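Local coordinates for PKS (Streptomyces sp. CNQ431, PDB 5YDA), which is the acyltransferase domain of a modular polyketide synthase and probably loads acyl building blocks onto the carrier protein during splenocin biosynthesis, at residues 246-258 with 267-281. Sequence-based numbering, arbitrary orientation.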
loop_
_atom_site.group_PDB
_atom_site.type_symbol
_atom_site.label_atom_id
_atom_site.label_comp_id
_atom_site.label_asym_id
_atom_site.label_seq_id
_atom_site.Cartn_x
_atom_site.Cartn_y
_atom_site.Cartn_z
ATOM N N VAL A 246 20.857 -11.580 -12.378
ATOM C CA VAL A 246 19.950 -12.683 -12.678
ATOM C C VAL A 246 19.819 -12.916 -14.181
ATOM O O VAL A 246 19.736 -14.063 -14.635
ATOM C CB VAL A 246 18.587 -12.408 -12.019
ATOM C CG1 VAL A 246 17.609 -13.504 -12.352
ATOM C CG2 VAL A 246 18.770 -12.267 -10.504
ATOM N N LEU A 247 19.796 -11.847 -14.976
ATOM C CA LEU A 247 19.531 -11.966 -16.414
ATOM C C LEU A 247 20.321 -13.071 -17.110
ATOM O O LEU A 247 19.698 -13.880 -17.812
ATOM C CB LEU A 247 19.779 -10.607 -17.090
ATOM C CG LEU A 247 18.585 -9.655 -17.174
ATOM C CD1 LEU A 247 19.042 -8.211 -17.376
ATOM C CD2 LEU A 247 17.674 -10.101 -18.305
ATOM N N PRO A 248 21.649 -13.186 -16.957
ATOM C CA PRO A 248 22.369 -14.232 -17.703
ATOM C C PRO A 248 21.953 -15.652 -17.360
ATOM O O PRO A 248 22.233 -16.554 -18.160
ATOM C CB PRO A 248 23.845 -13.985 -17.351
ATOM C CG PRO A 248 23.835 -13.081 -16.180
ATOM C CD PRO A 248 22.581 -12.281 -16.256
ATOM N N LEU A 249 21.286 -15.887 -16.225
ATOM C CA LEU A 249 20.843 -17.226 -15.841
ATOM C C LEU A 249 19.514 -17.630 -16.473
ATOM O O LEU A 249 19.040 -18.746 -16.225
ATOM C CB LEU A 249 20.727 -17.324 -14.320
ATOM C CG LEU A 249 21.958 -16.926 -13.501
ATOM C CD1 LEU A 249 21.711 -17.171 -12.036
ATOM C CD2 LEU A 249 23.153 -17.728 -13.966
ATOM N N LEU A 250 18.915 -16.799 -17.298
ATOM C CA LEU A 250 17.650 -17.132 -17.937
ATOM C C LEU A 250 17.835 -17.214 -19.428
ATOM O O LEU A 250 18.372 -16.306 -20.000
ATOM C CB LEU A 250 16.645 -16.026 -17.645
ATOM C CG LEU A 250 16.649 -15.298 -16.302
ATOM C CD1 LEU A 250 15.659 -14.171 -16.305
ATOM C CD2 LEU A 250 16.291 -16.242 -15.200
ATOM N N GLY A 251 17.423 -18.261 -20.099
ATOM C CA GLY A 251 16.761 -19.395 -19.552
ATOM C C GLY A 251 15.561 -19.683 -20.425
ATOM O O GLY A 251 14.638 -18.929 -20.422
ATOM N N GLU A 252 15.584 -20.770 -21.170
ATOM C CA GLU A 252 14.448 -21.136 -21.974
ATOM C C GLU A 252 13.452 -21.606 -20.940
ATOM O O GLU A 252 13.794 -22.335 -20.043
ATOM C CB GLU A 252 14.819 -22.228 -22.965
ATOM C CG GLU A 252 13.665 -22.879 -23.702
ATOM C CD GLU A 252 12.767 -21.898 -24.419
ATOM O OE1 GLU A 252 13.213 -21.305 -25.414
ATOM O OE2 GLU A 252 11.610 -21.726 -23.998
ATOM N N GLY A 253 12.220 -21.160 -21.058
ATOM C CA GLY A 253 11.209 -21.467 -20.072
ATOM C C GLY A 253 11.141 -20.508 -18.900
ATOM O O GLY A 253 10.405 -20.784 -17.949
ATOM N N LEU A 254 11.866 -19.392 -18.941
ATOM C CA LEU A 254 11.874 -18.430 -17.850
ATOM C C LEU A 254 11.711 -17.022 -18.398
ATOM O O LEU A 254 12.253 -16.689 -19.458
ATOM C CB LEU A 254 13.176 -18.495 -17.025
ATOM C CG LEU A 254 13.520 -19.781 -16.283
ATOM C CD1 LEU A 254 14.918 -19.678 -15.718
ATOM C CD2 LEU A 254 12.519 -20.090 -15.187
ATOM N N SER A 255 10.979 -16.195 -17.667
ATOM C CA SER A 255 10.900 -14.774 -17.963
ATOM C C SER A 255 11.225 -13.992 -16.700
ATOM O O SER A 255 10.974 -14.448 -15.575
ATOM C CB SER A 255 9.499 -14.348 -18.483
ATOM O OG SER A 255 9.013 -15.229 -19.486
ATOM N N LEU A 256 11.795 -12.814 -16.904
ATOM C CA LEU A 256 11.966 -11.842 -15.837
ATOM C C LEU A 256 10.595 -11.246 -15.511
ATOM O O LEU A 256 10.043 -10.472 -16.301
ATOM C CB LEU A 256 12.958 -10.767 -16.282
ATOM C CG LEU A 256 13.416 -9.710 -15.277
ATOM C CD1 LEU A 256 14.051 -10.384 -14.067
ATOM C CD2 LEU A 256 14.413 -8.753 -15.919
ATOM N N ALA A 257 10.039 -11.607 -14.353
ATOM C CA ALA A 257 8.680 -11.193 -14.024
ATOM C C ALA A 257 8.634 -9.792 -13.413
ATOM O O ALA A 257 7.696 -9.036 -13.679
ATOM C CB ALA A 257 8.035 -12.214 -13.085
ATOM N N ALA A 258 9.634 -9.410 -12.616
ATOM C CA ALA A 258 9.625 -8.103 -11.965
ATOM C C ALA A 258 11.052 -7.679 -11.665
ATOM O O ALA A 258 11.889 -8.510 -11.300
ATOM C CB ALA A 258 8.819 -8.116 -10.653
ATOM N N VAL A 267 11.483 -14.100 -10.998
ATOM C CA VAL A 267 11.608 -14.869 -12.226
ATOM C C VAL A 267 10.483 -15.891 -12.243
ATOM O O VAL A 267 10.183 -16.509 -11.214
ATOM C CB VAL A 267 12.988 -15.559 -12.347
ATOM C CG1 VAL A 267 13.044 -16.414 -13.599
ATOM C CG2 VAL A 267 14.117 -14.511 -12.390
ATOM N N ALA A 268 9.830 -16.035 -13.403
ATOM C CA ALA A 268 8.654 -16.886 -13.546
ATOM C C ALA A 268 8.787 -17.751 -14.793
ATOM O O ALA A 268 9.448 -17.374 -15.764
ATOM C CB ALA A 268 7.372 -16.050 -13.640
ATOM N N GLY A 269 8.138 -18.910 -14.761
ATOM C CA GLY A 269 8.150 -19.808 -15.904
ATOM C C GLY A 269 7.582 -21.146 -15.492
ATOM O O GLY A 269 6.928 -21.251 -14.446
ATOM N N ASP A 270 7.855 -22.175 -16.300
ATOM C CA ASP A 270 7.332 -23.473 -15.897
ATOM C C ASP A 270 8.145 -24.011 -14.729
ATOM O O ASP A 270 9.293 -23.620 -14.509
ATOM C CB ASP A 270 7.308 -24.469 -17.056
ATOM C CG ASP A 270 8.656 -24.716 -17.638
ATOM O OD1 ASP A 270 9.370 -25.644 -17.153
ATOM O OD2 ASP A 270 8.977 -23.991 -18.608
ATOM N N THR A 271 7.519 -24.898 -13.959
ATOM C CA THR A 271 8.094 -25.291 -12.681
ATOM C C THR A 271 9.449 -25.969 -12.857
ATOM O O THR A 271 10.366 -25.730 -12.067
ATOM C CB THR A 271 7.114 -26.184 -11.925
ATOM O OG1 THR A 271 5.849 -25.508 -11.849
ATOM C CG2 THR A 271 7.603 -26.426 -10.512
ATOM N N ASP A 272 9.605 -26.787 -13.903
ATOM C CA ASP A 272 10.883 -27.455 -14.155
ATOM C C ASP A 272 12.004 -26.445 -14.373
ATOM O O ASP A 272 13.093 -26.577 -13.807
ATOM C CB ASP A 272 10.777 -28.375 -15.375
ATOM C CG ASP A 272 10.056 -29.672 -15.072
ATOM O OD1 ASP A 272 9.865 -29.994 -13.872
ATOM O OD2 ASP A 272 9.691 -30.377 -16.043
ATOM N N ALA A 273 11.765 -25.454 -15.231
ATOM C CA ALA A 273 12.766 -24.423 -15.472
ATOM C C ALA A 273 13.086 -23.650 -14.192
ATOM O O ALA A 273 14.243 -23.290 -13.949
ATOM C CB ALA A 273 12.281 -23.476 -16.570
ATOM N N VAL A 274 12.076 -23.397 -13.355
ATOM C CA VAL A 274 12.313 -22.659 -12.117
ATOM C C VAL A 274 13.131 -23.507 -11.150
ATOM O O VAL A 274 14.039 -22.995 -10.476
ATOM C CB VAL A 274 10.974 -22.198 -11.500
ATOM C CG1 VAL A 274 11.157 -21.768 -10.050
ATOM C CG2 VAL A 274 10.386 -21.049 -12.306
ATOM N N ASP A 275 12.833 -24.817 -11.077
ATOM C CA ASP A 275 13.651 -25.746 -10.294
ATOM C C ASP A 275 15.124 -25.651 -10.683
ATOM O O ASP A 275 16.006 -25.552 -9.821
ATOM C CB ASP A 275 13.165 -27.186 -10.483
ATOM C CG ASP A 275 11.867 -27.475 -9.753
ATOM O OD1 ASP A 275 11.485 -26.682 -8.871
ATOM O OD2 ASP A 275 11.236 -28.512 -10.050
ATOM N N ARG A 276 15.409 -25.665 -11.984
ATOM C CA ARG A 276 16.805 -25.662 -12.398
ATOM C C ARG A 276 17.462 -24.324 -12.108
ATOM O O ARG A 276 18.625 -24.285 -11.698
ATOM C CB ARG A 276 16.936 -26.036 -13.876
ATOM C CG ARG A 276 16.490 -27.469 -14.142
ATOM C CD ARG A 276 16.463 -27.859 -15.615
ATOM N NE ARG A 276 16.351 -26.726 -16.517
ATOM C CZ ARG A 276 15.331 -26.537 -17.343
ATOM N NH1 ARG A 276 14.314 -27.392 -17.404
ATOM N NH2 ARG A 276 15.332 -25.454 -18.120
ATOM N N LEU A 277 16.741 -23.216 -12.310
ATOM C CA LEU A 277 17.273 -21.918 -11.912
ATOM C C LEU A 277 17.636 -21.901 -10.429
ATOM O O LEU A 277 18.693 -21.390 -10.045
ATOM C CB LEU A 277 16.258 -20.820 -12.220
ATOM C CG LEU A 277 16.659 -19.436 -11.697
ATOM C CD1 LEU A 277 17.939 -18.963 -12.398
ATOM C CD2 LEU A 277 15.539 -18.424 -11.892
ATOM N N GLU A 278 16.772 -22.459 -9.585
ATOM C CA GLU A 278 17.047 -22.449 -8.157
ATOM C C GLU A 278 18.298 -23.258 -7.834
ATOM O O GLU A 278 19.113 -22.832 -7.009
ATOM C CB GLU A 278 15.828 -22.958 -7.385
ATOM C CG GLU A 278 14.690 -21.939 -7.425
ATOM C CD GLU A 278 13.450 -22.368 -6.669
ATOM O OE1 GLU A 278 12.489 -21.577 -6.664
ATOM O OE2 GLU A 278 13.427 -23.481 -6.086
ATOM N N ALA A 279 18.490 -24.402 -8.506
ATOM C CA ALA A 279 19.721 -25.172 -8.335
ATOM C C ALA A 279 20.943 -24.341 -8.711
ATOM O O ALA A 279 21.946 -24.345 -7.997
ATOM C CB ALA A 279 19.684 -26.458 -9.173
ATOM N N GLU A 280 20.876 -23.618 -9.836
ATOM C CA GLU A 280 22.022 -22.821 -10.244
ATOM C C GLU A 280 22.202 -21.576 -9.374
ATOM O O GLU A 280 23.340 -21.138 -9.160
ATOM C CB GLU A 280 21.914 -22.459 -11.731
ATOM C CG GLU A 280 22.389 -23.632 -12.675
ATOM C CD GLU A 280 23.920 -23.982 -12.568
ATOM O OE1 GLU A 280 24.656 -23.276 -11.849
ATOM O OE2 GLU A 280 24.404 -24.954 -13.210
ATOM N N LEU A 281 21.139 -21.081 -8.766
ATOM C CA LEU A 281 21.274 -19.972 -7.867
ATOM C C LEU A 281 21.920 -20.418 -6.564
ATOM O O LEU A 281 22.654 -19.691 -5.992
ATOM C CB LEU A 281 19.962 -19.284 -7.568
ATOM C CG LEU A 281 19.252 -18.514 -8.651
ATOM C CD1 LEU A 281 17.845 -18.234 -8.230
ATOM C CD2 LEU A 281 19.951 -17.258 -9.061
#
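An antiparallel beta hairpin, strands 254-261 and 264-269, forms one side of the small four-stranded antiparallel sheet of the acyltransferase domain, the ferredoxin-like subdomain of this fold, and helix 271-283, which follows strand 264-269, packs against that sheet. Ser255 and Ala268 form the hydrogen-bonded pair: Ser255 N reaches Ala268 O at 2.7 Å, and Ala268 N returns a bond to Ser255 O, both nearly straight. On the neighbouring positions Leu254 turns to the same face as Val267, a face that the helix shares with segment 246-250. Leu254 joins strand to helix. With CG anti to the carbonyl carbon (chi1 -62°) and chi2 near 172°, CD2 lies against both Ala273 CB and Val274 CG2, 3.7 Å from each, and CD1 against Leu277 CB. The 3-10 turn 247-249 and Leu250 extend the same apolar layer: Leu250 CD2 meets Val267 CG1 tip to tip at 3.6 Å, while Leu249 crosses Leu277 at about a right angle and its CD1 touches Leu281 CD2. On the opposite face of the hairpin the methyls of Ala257 and Ala268 meet, and Ser255 OG is hydrogen-bonded to His300. Where strand gives way to helix, Asp270 N makes a weak bond to Gly253 O (3.3 Å), and the Asp270 side chain caps the helix, with Ala273 N approaching OD1 from above the carboxylate plane at 3.1 Å.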